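Local coordinates for tudor domain-containing protein 1 (Homo sapiens, PDB 5M9N) that probably helps piRNA-guided silencing of transposable elements during spermatogenesis, its Tudor domains, among them the extended Tudor domain 2 of this fragment, binding partners with methylated arginines, at residues A[17-21]-A[22-26]; A[126-129]-A[130-133]; A[132-135]-A[136-140]; A[170-174]-A[175-179]. All blocks are in the same frame, centred on the assembly; numbering follows the deposited sequence.

Interaction 1 of 4, residues A[17-21]-A[22-26]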
ATOM      1  N   ILE A  17      23.830 -11.843  11.292  1.00 58.10           N
ATOM      2  CA  ILE A  17      23.582 -10.426  10.975  1.00 54.88           C
ATOM      3  C   ILE A  17      23.253  -9.638  12.238  1.00 53.95           C
ATOM      4  O   ILE A  17      22.251  -9.902  12.896  1.00 52.54           O
ATOM      5  CB  ILE A  17      22.434 -10.240   9.965  1.00 53.05           C
ATOM      6  CG1 ILE A  17      22.598 -11.166   8.749  1.00 52.52           C
ATOM      7  CG2 ILE A  17      22.367  -8.773   9.540  1.00 53.02           C
ATOM      8  CD1 ILE A  17      23.928 -11.055   8.025  1.00 52.95           C
ATOM      9  N   VAL A  18      24.088  -8.653  12.542  1.00 54.67           N
ATOM     10  CA  VAL A  18      23.895  -7.794  13.699  1.00 55.48           C
ATOM     11  C   VAL A  18      23.343  -6.531  13.105  1.00 55.34           C
ATOM     12  O   VAL A  18      24.049  -5.861  12.356  1.00 56.08           O
ATOM     13  CB  VAL A  18      25.221  -7.518  14.453  1.00 56.59           C
ATOM     14  CG1 VAL A  18      24.938  -6.884  15.819  1.00 56.78           C
ATOM     15  CG2 VAL A  18      26.030  -8.803  14.591  1.00 56.45           C
ATOM     16  N   VAL A  19      22.085  -6.224  13.401  1.00 55.35           N
ATOM     17  CA  VAL A  19      21.394  -5.129  12.742  1.00 57.43           C
ATOM     18  C   VAL A  19      21.262  -3.892  13.639  1.00 61.90           C
ATOM     19  O   VAL A  19      20.623  -3.932  14.719  1.00 62.21           O
ATOM     20  CB  VAL A  19      19.994  -5.548  12.223  1.00 55.89           C
ATOM     21  CG1 VAL A  19      19.298  -4.361  11.588  1.00 55.69           C
ATOM     22  CG2 VAL A  19      20.095  -6.685  11.212  1.00 54.13           C
ATOM     23  N   ASP A  20      21.847  -2.790  13.168  1.00 65.01           N
ATOM     24  CA  ASP A  20      21.555  -1.482  13.716  1.00 68.68           C
ATOM     25  C   ASP A  20      20.181  -1.134  13.156  1.00 67.74           C
ATOM     26  O   ASP A  20      19.992  -1.107  11.938  1.00 68.02           O
ATOM     27  CB  ASP A  20      22.623  -0.445  13.311  1.00 72.11           C
ATOM     28  CG  ASP A  20      22.705   0.735  14.284  1.00 74.33           C
ATOM     29  OD1 ASP A  20      21.646   1.271  14.675  1.00 73.04           O
ATOM     30  OD2 ASP A  20      23.839   1.130  14.652  1.00 78.48           O
ATOM     31  N   LYS A  21      19.224  -0.915  14.052  1.00 68.09           N
ATOM     32  CA  LYS A  21      17.884  -0.485  13.676  1.00 66.74           C
ATOM     33  C   LYS A  21      17.858   0.906  13.018  1.00 66.44           C
ATOM     34  O   LYS A  21      16.890   1.231  12.315  1.00 65.25           O
ATOM     35  CB  LYS A  21      16.952  -0.501  14.893  1.00 68.70           C
ATOM     36  CG  LYS A  21      16.342  -1.861  15.191  1.00 69.47           C
ATOM     37  CD  LYS A  21      15.440  -1.841  16.420  1.00 70.52           C
ATOM     38  CE  LYS A  21      14.229  -0.929  16.246  1.00 71.57           C
ATOM     39  NZ  LYS A  21      13.214  -1.059  17.340  1.00 72.28           N
ATOM     40  N   SER A  22      18.894   1.721  13.240  1.00 65.43           N
ATOM     41  CA  SER A  22      19.108   2.932  12.437  1.00 64.03           C
ATOM     42  C   SER A  22      19.190   2.588  10.964  1.00 62.05           C
ATOM     43  O   SER A  22      18.723   3.343  10.133  1.00 61.46           O
ATOM     44  CB  SER A  22      20.401   3.652  12.826  1.00 65.70           C
ATOM     45  OG  SER A  22      20.328   4.136  14.157  1.00 67.10           O
ATOM     46  N   ASP A  23      19.791   1.449  10.647  1.00 59.79           N
ATOM     47  CA  ASP A  23      19.866   0.991   9.270  1.00 59.38           C
ATOM     48  C   ASP A  23      18.580   0.345   8.723  1.00 56.61           C
ATOM     49  O   ASP A  23      18.623  -0.211   7.623  1.00 58.27           O
ATOM     50  CB  ASP A  23      21.044   0.008   9.098  1.00 60.44           C
ATOM     51  CG  ASP A  23      22.404   0.613   9.494  1.00 61.47           C
ATOM     52  OD1 ASP A  23      22.513   1.838   9.774  1.00 62.12           O
ATOM     53  OD2 ASP A  23      23.377  -0.165   9.501  1.00 61.60           O
ATOM     54  N   LEU A  24      17.452   0.412   9.436  1.00 52.41           N
ATOM     55  CA  LEU A  24      16.213  -0.208   8.958  1.00 50.84           C
ATOM     56  C   LEU A  24      15.211   0.828   8.485  1.00 49.27           C
ATOM     57  O   LEU A  24      14.019   0.759   8.797  1.00 48.32           O
ATOM     58  CB  LEU A  24      15.605  -1.147  10.012  1.00 51.39           C
ATOM     59  CG  LEU A  24      16.407  -2.440  10.213  1.00 52.77           C
ATOM     60  CD1 LEU A  24      15.712  -3.351  11.217  1.00 52.70           C
ATOM     61  CD2 LEU A  24      16.624  -3.174   8.878  1.00 53.66           C
ATOM     62  N   ILE A  25      15.709   1.753   7.667  1.00 48.31           N
ATOM     63  CA  ILE A  25      14.915   2.866   7.152  1.00 47.79           C
ATOM     64  C   ILE A  25      14.325   2.394   5.834  1.00 45.07           C
ATOM     65  O   ILE A  25      15.062   2.103   4.898  1.00 44.41           O
ATOM     66  CB  ILE A  25      15.782   4.127   6.933  1.00 49.19           C
ATOM     67  CG1 ILE A  25      16.398   4.590   8.271  1.00 51.52           C
ATOM     68  CG2 ILE A  25      14.991   5.246   6.257  1.00 49.54           C
ATOM     69  CD1 ILE A  25      15.415   4.810   9.401  1.00 50.81           C
ATOM     70  N   PRO A  26      13.003   2.278   5.771  1.00 43.82           N
ATOM     71  CA  PRO A  26      12.427   2.039   4.454  1.00 42.82           C
ATOM     72  C   PRO A  26      12.578   3.252   3.511  1.00 43.77           C
ATOM     73  O   PRO A  26      12.655   4.402   3.932  1.00 44.94           O
ATOM     74  CB  PRO A  26      10.978   1.728   4.754  1.00 41.80           C
ATOM     75  CG  PRO A  26      10.688   2.359   6.078  1.00 42.72           C
ATOM     76  CD  PRO A  26      11.979   2.431   6.829  1.00 42.95           C
TER
HETATM   77  O   HOH W   1      22.600  -2.791  10.313  1.00 53.00           O
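D20 accepts from S22 through its carboxylate and from D23 through its backbone O, and so starts a short 3-10 turn on the protein surface, ahead of strand 36-44. The D20 carboxylate forms an Asx turn: OD1 accepts from the backbone N of S22, two residues on, at 3.1 Å. That N-H reaches OD1 on its anti side, 25° out of the carboxylate plane. The CG of D20 stands opposite its own backbone N (chi1 -156°), which swings the carboxylate forward along the chain. The hydroxyl of S22 adds a weak bond to the same oxygen, with OG 3.2 Å from OD1. Two backbone bonds of the i to i+3 kind then wind the turn. D23 N gives to D20 O at 2.9 Å, and L24 N gives to K21 O at 3.0 Å. On the apolar side, V19 and L24 meet at about a right angle. The CG1 branch of V19 lies against CG and CD1 of L24; CG1 of V19 is 3.7 Å from CG of L24. L24 also packs on L139, so the turn is anchored on the loop after strand 131-132. K21 bends at chi3, and its NZ makes a salt bridge with D87. OD2 of D23 lies near CB of D20. A water molecule accepts from D20 N at 3.0 Å and donates to D23 OD2 at 2.9 Å.

Interaction 2 of 4, residues A[126-129]-A[130-133]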
ATOM      1  N   LEU A 126      -1.813 -10.589  13.037  1.00 26.48           N
ATOM      2  CA  LEU A 126      -1.072 -11.817  12.925  1.00 26.89           C
ATOM      3  C   LEU A 126      -0.471 -12.220  14.271  1.00 27.47           C
ATOM      4  O   LEU A 126       0.044 -11.382  15.002  1.00 26.60           O
ATOM      5  CB  LEU A 126       0.066 -11.662  11.939  1.00 27.00           C
ATOM      6  CG  LEU A 126      -0.343 -11.439  10.481  1.00 27.06           C
ATOM      7  CD1 LEU A 126       0.907 -11.356   9.621  1.00 27.27           C
ATOM      8  CD2 LEU A 126      -1.203 -12.585   9.997  1.00 27.62           C
ATOM      9  N   SER A 127      -0.518 -13.526  14.513  1.00 28.36           N
ATOM     10  CA  SER A 127       0.350 -14.170  15.461  1.00 29.52           C
ATOM     11  C   SER A 127       1.811 -13.738  15.282  1.00 29.41           C
ATOM     12  O   SER A 127       2.316 -13.666  14.146  1.00 28.65           O
ATOM     13  CB  SER A 127       0.229 -15.676  15.240  1.00 30.56           C
ATOM     14  OG  SER A 127       1.105 -16.356  16.114  1.00 32.10           O
ATOM     15  N   LEU A 128       2.522 -13.512  16.384  1.00 30.01           N
ATOM     16  CA  LEU A 128       3.989 -13.318  16.351  1.00 30.48           C
ATOM     17  C   LEU A 128       4.779 -14.426  15.634  1.00 31.23           C
ATOM     18  O   LEU A 128       5.870 -14.168  15.096  1.00 30.23           O
ATOM     19  CB  LEU A 128       4.554 -13.107  17.770  1.00 31.55           C
ATOM     20  CG  LEU A 128       4.132 -11.862  18.543  1.00 31.30           C
ATOM     21  CD1 LEU A 128       4.754 -11.880  19.932  1.00 32.51           C
ATOM     22  CD2 LEU A 128       4.591 -10.611  17.884  1.00 31.01           C
ATOM     23  N   MET A 129       4.210 -15.630  15.576  1.00 32.45           N
ATOM     24  CA  MET A 129       4.833 -16.718  14.863  1.00 34.37           C
ATOM     25  C   MET A 129       4.905 -16.395  13.342  1.00 33.76           C
ATOM     26  O   MET A 129       5.728 -16.966  12.665  1.00 33.54           O
ATOM     27  CB  MET A 129       4.074 -18.024  15.080  1.00 36.70           C
ATOM     28  CG  MET A 129       3.844 -18.439  16.529  1.00 39.55           C
ATOM     29  SD  MET A 129       5.364 -19.160  17.154  1.00 44.17           S
ATOM     30  CE  MET A 129       4.976 -19.309  18.921  1.00 45.53           C
ATOM     31  N   ARG A 130       4.092 -15.450  12.841  1.00 33.02           N
ATOM     32  CA  ARG A 130       4.062 -15.109  11.394  1.00 33.36           C
ATOM     33  C   ARG A 130       4.904 -13.862  11.134  1.00 32.99           C
ATOM     34  O   ARG A 130       4.913 -13.350  10.012  1.00 32.01           O
ATOM     35  CB  ARG A 130       2.589 -15.032  10.865  1.00 33.56           C
ATOM     36  CG  ARG A 130       1.975 -16.437  10.839  1.00 34.76           C
ATOM     37  CD  ARG A 130       0.481 -16.614  10.569  1.00 35.43           C
ATOM     38  NE  ARG A 130       0.292 -16.466   9.186  1.00 36.57           N
ATOM     39  CZ  ARG A 130      -0.142 -17.346   8.293  1.00 36.28           C
ATOM     40  NH1 ARG A 130      -0.634 -18.552   8.566  1.00 37.06           N
ATOM     41  NH2 ARG A 130      -0.095 -16.942   7.078  1.00 35.96           N
ATOM     42  N   LEU A 131       5.659 -13.385  12.139  1.00 32.56           N
ATOM     43  CA  LEU A 131       6.613 -12.286  11.894  1.00 32.89           C
ATOM     44  C   LEU A 131       8.041 -12.818  12.017  1.00 34.05           C
ATOM     45  O   LEU A 131       8.238 -13.713  12.792  1.00 34.11           O
ATOM     46  CB  LEU A 131       6.403 -11.113  12.814  1.00 33.10           C
ATOM     47  CG  LEU A 131       4.949 -10.660  13.029  1.00 33.63           C
ATOM     48  CD1 LEU A 131       4.865  -9.666  14.204  1.00 33.94           C
ATOM     49  CD2 LEU A 131       4.397 -10.072  11.765  1.00 32.78           C
ATOM     50  N   CYS A 132       8.983 -12.211  11.276  1.00 34.03           N
ATOM     51  CA  CYS A 132      10.405 -12.605  11.032  1.00 35.86           C
ATOM     52  C   CYS A 132      11.058 -11.189  11.159  1.00 33.34           C
ATOM     53  O   CYS A 132      10.492 -10.200  10.646  1.00 32.34           O
ATOM     54  CB  CYS A 132      10.477 -13.367   9.535  1.00 38.28           C
ATOM     55  SG  CYS A 132      11.719 -13.304   8.114  1.00 50.21           S
ATOM     56  N   PRO A 133      12.234 -11.030  11.808  1.00 32.79           N
ATOM     57  CA  PRO A 133      12.940  -9.742  11.538  1.00 32.41           C
ATOM     58  C   PRO A 133      13.455  -9.604  10.089  1.00 32.15           C
ATOM     59  O   PRO A 133      13.528 -10.602   9.381  1.00 31.06           O
ATOM     60  CB  PRO A 133      14.112  -9.757  12.499  1.00 33.20           C
ATOM     61  CG  PRO A 133      14.304 -11.195  12.850  1.00 33.42           C
ATOM     62  CD  PRO A 133      12.999 -11.897  12.738  1.00 33.26           C
TER
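A single 3-10 turn, with S127 and L128 hydrogen-bonded to R130 and L131, joins strand 123-127 to strand 131-132. R130 N gives to S127 O at 2.8 Å. L131 N gives to L128 O at 3.1 Å. The side chain of S127 starts the turn as well. Its OG accepts from M129 N, an ST turn, at 3.2 Å. A 3-10 turn between the fourth and fifth strands is a familiar feature of the small SH3-like barrel to which Tudor domains belong. Here the two strands it joins are the outermost ones of the five-stranded antiparallel sheet. L126 and L131 are buried, while L128 is partly exposed. CD2 of L128 meets CD1 of L131 at 3.8 Å. CD1 of L126 approaches CD2 of L131 more loosely, at 4.3 Å. L126 and L131 both pack on V115 and A91, and L128 reaches V113 and Y107. R130 packs its CB against L126, with CD1 of L126 4.2 Å away, and its chain bends at chi3 (78°). CD2 of L126 then lies obliquely to the guanidinium group. This group is held beyond the turn, where NH2 makes a salt bridge with D97 and a hydrogen bond to the backbone O of Q92.

Interaction 3 of 4, residues A[132-135]-A[136-140]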
ATOM      1  N   CYS A 132       8.983 -12.211  11.276  1.00 34.03           N
ATOM      2  CA  CYS A 132      10.405 -12.605  11.032  1.00 35.86           C
ATOM      3  C   CYS A 132      11.058 -11.189  11.159  1.00 33.34           C
ATOM      4  O   CYS A 132      10.492 -10.200  10.646  1.00 32.34           O
ATOM      5  CB  CYS A 132      10.477 -13.367   9.535  1.00 38.28           C
ATOM      6  SG  CYS A 132      11.719 -13.304   8.114  1.00 50.21           S
ATOM      7  N   PRO A 133      12.234 -11.030  11.808  1.00 32.79           N
ATOM      8  CA  PRO A 133      12.940  -9.742  11.538  1.00 32.41           C
ATOM      9  C   PRO A 133      13.455  -9.604  10.089  1.00 32.15           C
ATOM     10  O   PRO A 133      13.528 -10.602   9.381  1.00 31.06           O
ATOM     11  CB  PRO A 133      14.112  -9.757  12.499  1.00 33.20           C
ATOM     12  CG  PRO A 133      14.304 -11.195  12.850  1.00 33.42           C
ATOM     13  CD  PRO A 133      12.999 -11.897  12.738  1.00 33.26           C
ATOM     14  N   ILE A 134      13.736  -8.357   9.683  1.00 32.36           N
ATOM     15  CA  ILE A 134      14.202  -8.016   8.340  1.00 33.13           C
ATOM     16  C   ILE A 134      15.643  -7.550   8.457  1.00 34.43           C
ATOM     17  O   ILE A 134      16.101  -7.153   9.539  1.00 34.70           O
ATOM     18  CB  ILE A 134      13.304  -6.927   7.654  1.00 32.66           C
ATOM     19  CG1 ILE A 134      13.434  -6.975   6.108  1.00 32.56           C
ATOM     20  CG2 ILE A 134      13.577  -5.537   8.224  1.00 32.69           C
ATOM     21  CD1 ILE A 134      12.214  -6.456   5.366  1.00 32.64           C
ATOM     22  N   ILE A 135      16.346  -7.600   7.339  1.00 35.69           N
ATOM     23  CA  ILE A 135      17.702  -7.028   7.223  1.00 37.61           C
ATOM     24  C   ILE A 135      17.735  -5.891   6.206  1.00 37.91           C
ATOM     25  O   ILE A 135      16.866  -5.837   5.343  1.00 37.82           O
ATOM     26  CB  ILE A 135      18.723  -8.094   6.869  1.00 38.72           C
ATOM     27  CG1 ILE A 135      18.292  -8.840   5.615  1.00 38.70           C
ATOM     28  CG2 ILE A 135      18.882  -9.037   8.057  1.00 38.76           C
ATOM     29  CD1 ILE A 135      19.452  -9.541   4.971  1.00 40.62           C
ATOM     30  N   PRO A 136      18.736  -4.988   6.292  1.00 39.65           N
ATOM     31  CA  PRO A 136      18.721  -3.794   5.440  1.00 40.46           C
ATOM     32  C   PRO A 136      18.829  -4.107   3.939  1.00 41.00           C
ATOM     33  O   PRO A 136      18.323  -3.327   3.145  1.00 41.10           O
ATOM     34  CB  PRO A 136      19.947  -2.990   5.913  1.00 41.07           C
ATOM     35  CG  PRO A 136      20.325  -3.592   7.216  1.00 41.35           C
ATOM     36  CD  PRO A 136      19.981  -5.032   7.068  1.00 40.82           C
ATOM     37  N   LYS A 137      19.433  -5.228   3.553  1.00 41.63           N
ATOM     38  CA  LYS A 137      19.412  -5.615   2.130  1.00 42.61           C
ATOM     39  C   LYS A 137      17.984  -5.680   1.597  1.00 40.56           C
ATOM     40  O   LYS A 137      17.745  -5.281   0.487  1.00 40.63           O
ATOM     41  CB  LYS A 137      20.109  -6.952   1.891  1.00 44.57           C
ATOM     42  CG  LYS A 137      20.188  -7.419   0.423  1.00 46.50           C
ATOM     43  CD  LYS A 137      21.468  -6.959  -0.287  1.00 49.55           C
ATOM     44  CE  LYS A 137      21.393  -7.061  -1.827  1.00 51.00           C
ATOM     45  NZ  LYS A 137      22.696  -6.782  -2.520  1.00 52.87           N
ATOM     46  N   LEU A 138      17.028  -6.149   2.394  1.00 38.96           N
ATOM     47  CA  LEU A 138      15.671  -6.338   1.881  1.00 37.15           C
ATOM     48  C   LEU A 138      14.838  -5.052   1.854  1.00 36.01           C
ATOM     49  O   LEU A 138      13.688  -5.102   1.421  1.00 33.87           O
ATOM     50  CB  LEU A 138      14.955  -7.441   2.651  1.00 36.77           C
ATOM     51  CG  LEU A 138      15.510  -8.840   2.388  1.00 37.70           C
ATOM     52  CD1 LEU A 138      15.075  -9.845   3.435  1.00 37.72           C
ATOM     53  CD2 LEU A 138      15.079  -9.294   0.994  1.00 38.18           C
ATOM     54  N   LEU A 139      15.408  -3.942   2.343  1.00 36.27           N
ATOM     55  CA  LEU A 139      14.825  -2.596   2.249  1.00 36.95           C
ATOM     56  C   LEU A 139      15.391  -1.735   1.122  1.00 37.49           C
ATOM     57  O   LEU A 139      15.134  -0.540   1.076  1.00 38.40           O
ATOM     58  CB  LEU A 139      14.994  -1.839   3.598  1.00 37.14           C
ATOM     59  CG  LEU A 139      14.343  -2.471   4.810  1.00 36.66           C
ATOM     60  CD1 LEU A 139      14.618  -1.646   6.068  1.00 38.01           C
ATOM     61  CD2 LEU A 139      12.856  -2.548   4.568  1.00 36.09           C
ATOM     62  N   GLU A 140      16.126  -2.330   0.194  1.00 38.53           N
ATOM     63  CA  GLU A 140      16.675  -1.575  -0.916  1.00 39.81           C
ATOM     64  C   GLU A 140      15.599  -1.161  -1.930  1.00 38.45           C
ATOM     65  O   GLU A 140      15.672  -0.052  -2.426  1.00 39.41           O
ATOM     66  CB  GLU A 140      17.822  -2.336  -1.580  1.00 42.44           C
ATOM     67  CG  GLU A 140      19.038  -2.387  -0.679  1.00 45.32           C
ATOM     68  CD  GLU A 140      20.224  -3.081  -1.301  1.00 48.23           C
ATOM     69  OE1 GLU A 140      20.029  -3.834  -2.282  1.00 50.98           O
ATOM     70  OE2 GLU A 140      21.346  -2.901  -0.786  1.00 50.14           O
TER
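I134 and I135 lead into the 3-10 turn 136-138, which follows the last strand of the Tudor barrel, and pack against L138 and L139. I134 sends its CG1 branch to CB of L138, at 3.8 Å. Its CD1 goes on to CD2 of L139, at 4.0 Å. The CG1 of I134 stands opposite its backbone N (chi1 -158°), which carries this branch forward over the turn. CG1 of I135 lies 4.0 Å from CD1 of L138, while CD1 of I135 touches CB of K137. For this, CG1 of I135 sits in the crowded position between backbone N and carbonyl (chi1 54°). The backbone closes the turn. L138 N gives to I135 O at 3.0 Å, and L139 N gives to P136 O at 3.1 Å. P136 begins the turn, and across the I135-P136 peptide bond CD of P136 is held 3.3 Å from CB of I135. Further out, L138 and I135 rest on Y71 of helix 58-73, and L138 also meets L68. I134 reaches C90 and R101 of the barrel, and L139 lies on I88. The turn is thus wedged between the barrel and this long helix. The disulfide of C132 with C72 ties the same two parts just upstream. R101 also reaches back to the turn, its NH1 hydrogen-bonded to the backbone O of L138.

Interaction 4 of 4, residues A[170-174]-A[175-179]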
ATOM      1  N   LYS A 170     -15.386  -0.083  -8.654  1.00 44.44           N
ATOM      2  CA  LYS A 170     -15.906  -0.502  -9.969  1.00 46.09           C
ATOM      3  C   LYS A 170     -15.211   0.271 -11.090  1.00 45.60           C
ATOM      4  O   LYS A 170     -14.875  -0.296 -12.113  1.00 46.01           O
ATOM      5  CB  LYS A 170     -17.426  -0.246  -9.981  1.00 49.27           C
ATOM      6  CG  LYS A 170     -18.242  -0.682 -11.204  1.00 53.60           C
ATOM      7  CD  LYS A 170     -19.742  -0.464 -10.922  1.00 56.15           C
ATOM      8  CE  LYS A 170     -20.698  -1.277 -11.821  1.00 58.76           C
ATOM      9  NZ  LYS A 170     -20.968  -0.691 -13.162  1.00 59.90           N
ATOM     10  N   LEU A 171     -14.957   1.565 -10.908  1.00 43.85           N
ATOM     11  CA  LEU A 171     -14.256   2.328 -11.944  1.00 42.92           C
ATOM     12  C   LEU A 171     -12.787   1.922 -12.158  1.00 41.31           C
ATOM     13  O   LEU A 171     -12.251   2.168 -13.207  1.00 39.98           O
ATOM     14  CB  LEU A 171     -14.353   3.830 -11.676  1.00 42.49           C
ATOM     15  CG  LEU A 171     -15.754   4.420 -11.589  1.00 43.25           C
ATOM     16  CD1 LEU A 171     -15.781   5.657 -10.699  1.00 43.05           C
ATOM     17  CD2 LEU A 171     -16.347   4.716 -12.965  1.00 44.68           C
ATOM     18  N   VAL A 172     -12.126   1.358 -11.157  1.00 40.42           N
ATOM     19  CA  VAL A 172     -10.682   1.094 -11.221  1.00 40.76           C
ATOM     20  C   VAL A 172     -10.281  -0.366 -11.147  1.00 42.28           C
ATOM     21  O   VAL A 172      -9.098  -0.676 -11.305  1.00 41.77           O
ATOM     22  CB  VAL A 172      -9.884   1.867 -10.112  1.00 39.74           C
ATOM     23  CG1 VAL A 172     -10.152   3.365 -10.225  1.00 39.75           C
ATOM     24  CG2 VAL A 172     -10.215   1.355  -8.716  1.00 38.54           C
ATOM     25  N   GLN A 173     -11.236  -1.258 -10.910  1.00 46.59           N
ATOM     26  CA  GLN A 173     -10.942  -2.696 -10.759  1.00 50.43           C
ATOM     27  C   GLN A 173     -10.348  -3.313 -12.016  1.00 51.59           C
ATOM     28  O   GLN A 173     -10.783  -2.969 -13.104  1.00 53.75           O
ATOM     29  CB  GLN A 173     -12.200  -3.483 -10.437  1.00 53.62           C
ATOM     30  CG  GLN A 173     -12.241  -3.889  -8.985  1.00 57.62           C
ATOM     31  CD  GLN A 173     -13.512  -4.628  -8.652  1.00 61.53           C
ATOM     32  OE1 GLN A 173     -14.030  -5.374  -9.493  1.00 62.25           O
ATOM     33  NE2 GLN A 173     -14.015  -4.447  -7.414  1.00 62.19           N
ATOM     34  N   ASN A 174      -9.378  -4.222 -11.833  1.00 52.64           N
ATOM     35  CA  ASN A 174      -8.629  -4.894 -12.911  1.00 54.65           C
ATOM     36  C   ASN A 174      -8.279  -3.999 -14.066  1.00 54.02           C
ATOM     37  O   ASN A 174      -8.345  -4.425 -15.225  1.00 56.91           O
ATOM     38  CB  ASN A 174      -9.402  -6.094 -13.441  1.00 58.08           C
ATOM     39  CG  ASN A 174      -9.952  -6.947 -12.337  1.00 60.38           C
ATOM     40  OD1 ASN A 174      -9.312  -7.114 -11.289  1.00 63.03           O
ATOM     41  ND2 ASN A 174     -11.153  -7.480 -12.543  1.00 63.44           N
ATOM     42  N   LYS A 175      -7.921  -2.754 -13.759  1.00 51.07           N
ATOM     43  CA  LYS A 175      -7.651  -1.769 -14.793  1.00 48.73           C
ATOM     44  C   LYS A 175      -6.326  -1.079 -14.560  1.00 45.54           C
ATOM     45  O   LYS A 175      -5.872  -0.887 -13.405  1.00 40.04           O
ATOM     46  CB  LYS A 175      -8.744  -0.711 -14.842  1.00 50.51           C
ATOM     47  CG  LYS A 175      -9.925  -1.023 -15.718  1.00 52.97           C
ATOM     48  CD  LYS A 175     -10.890   0.144 -15.661  1.00 54.35           C
ATOM     49  CE  LYS A 175     -11.847   0.100 -16.828  1.00 57.67           C
ATOM     50  NZ  LYS A 175     -12.938   1.090 -16.688  1.00 58.75           N
ATOM     51  N   ILE A 176      -5.756  -0.636 -15.674  1.00 42.59           N
ATOM     52  CA  ILE A 176      -4.562   0.153 -15.665  1.00 42.40           C
ATOM     53  C   ILE A 176      -5.091   1.581 -15.655  1.00 40.59           C
ATOM     54  O   ILE A 176      -5.919   1.929 -16.480  1.00 42.84           O
ATOM     55  CB  ILE A 176      -3.633  -0.070 -16.893  1.00 44.11           C
ATOM     56  CG1 ILE A 176      -3.531  -1.544 -17.305  1.00 45.29           C
ATOM     57  CG2 ILE A 176      -2.218   0.427 -16.573  1.00 43.74           C
ATOM     58  CD1 ILE A 176      -3.050  -1.706 -18.747  1.00 46.43           C
ATOM     59  N   ILE A 177      -4.594   2.390 -14.723  1.00 36.49           N
ATOM     60  CA  ILE A 177      -5.066   3.728 -14.475  1.00 35.08           C
ATOM     61  C   ILE A 177      -3.882   4.634 -14.626  1.00 33.40           C
ATOM     62  O   ILE A 177      -2.780   4.265 -14.273  1.00 32.70           O
ATOM     63  CB  ILE A 177      -5.648   3.832 -13.010  1.00 35.31           C
ATOM     64  CG1 ILE A 177      -6.869   2.923 -12.899  1.00 36.27           C
ATOM     65  CG2 ILE A 177      -6.035   5.249 -12.629  1.00 35.04           C
ATOM     66  CD1 ILE A 177      -7.944   3.138 -13.961  1.00 36.71           C
ATOM     67  N   THR A 178      -4.103   5.816 -15.175  1.00 32.90           N
ATOM     68  CA  THR A 178      -3.110   6.874 -15.120  1.00 32.75           C
ATOM     69  C   THR A 178      -3.295   7.616 -13.772  1.00 31.82           C
ATOM     70  O   THR A 178      -4.359   8.179 -13.503  1.00 32.69           O
ATOM     71  CB  THR A 178      -3.221   7.842 -16.301  1.00 33.60           C
ATOM     72  OG1 THR A 178      -3.059   7.099 -17.526  1.00 34.39           O
ATOM     73  CG2 THR A 178      -2.173   8.904 -16.215  1.00 33.70           C
ATOM     74  N   VAL A 179      -2.262   7.607 -12.952  1.00 30.72           N
ATOM     75  CA  VAL A 179      -2.233   8.346 -11.673  1.00 29.77           C
ATOM     76  C   VAL A 179      -1.436   9.585 -11.911  1.00 29.78           C
ATOM     77  O   VAL A 179      -0.300   9.493 -12.350  1.00 29.74           O
ATOM     78  CB  VAL A 179      -1.511   7.516 -10.588  1.00 29.43           C
ATOM     79  CG1 VAL A 179      -1.466   8.273  -9.255  1.00 29.06           C
ATOM     80  CG2 VAL A 179      -2.205   6.193 -10.420  1.00 29.23           C
TER
HETATM   81  O   HOH W   2      -6.542  -0.382 -10.944  1.00 35.00           O
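K175 folds its side chain back along the end of helix 162-172, past the carbonyl groups of L171 and Q173. From CG outward its chain is extended, and chi1 of -88° sends it toward the helix end. CG lies 3.4 Å from the O of Q173, and CD lies 3.5 Å from the O of L171. NZ ends 3.7 Å from that same L171 O, a distance that is no hydrogen bond. The ammonium group has its main partner farther on, in a salt bridge with D195. It lies near the L171 carbonyl at the helix C terminus, which would probably be favourable to its charge. The helix stops at V172. Q173 is the first residue to leave helical backbone angles. N174 then takes the left-handed conformation (phi 39°), which turns the chain back. The one backbone bond across the turn, K175 N to V172 O, is weak (3.4 Å). A water molecule bridges V172 O and K175 O, donating to both at 2.6 Å. Deeper in, I177 brings its CG1 to within 4.2 Å of CB of V172. Both torsions of I177 are near -60° (chi2 -53°), which bends CD1 toward the O of L171. V172 also packs on V41, I44 and V204, while I177 packs on L193. This is a helix-to-strand turn, consistent with the SN-like part of an extended Tudor domain, where helix 162-172 leads into strand 177-184 of the mixed sheet.

In the fold
From the N terminus, interaction 1 comes first, as a turn ahead of strand 36-44. Interactions 2 and 3 follow much later and run straight on from each other, sharing C132 and P133. Interaction 2 links the two outermost strands of the Tudor barrel. Interaction 3 leads the chain out of that barrel toward strand 146-150. Interaction 1 packs directly on interaction 3, so the N-terminal loop is laid over this exit. Interaction 4 joins helix 162-172 to the mixed sheet. It lies on the opposite side of the chain's centre, its own centre about 31 Å from that of interaction 3. Each contact closes only a short turn. None encloses or crosses another.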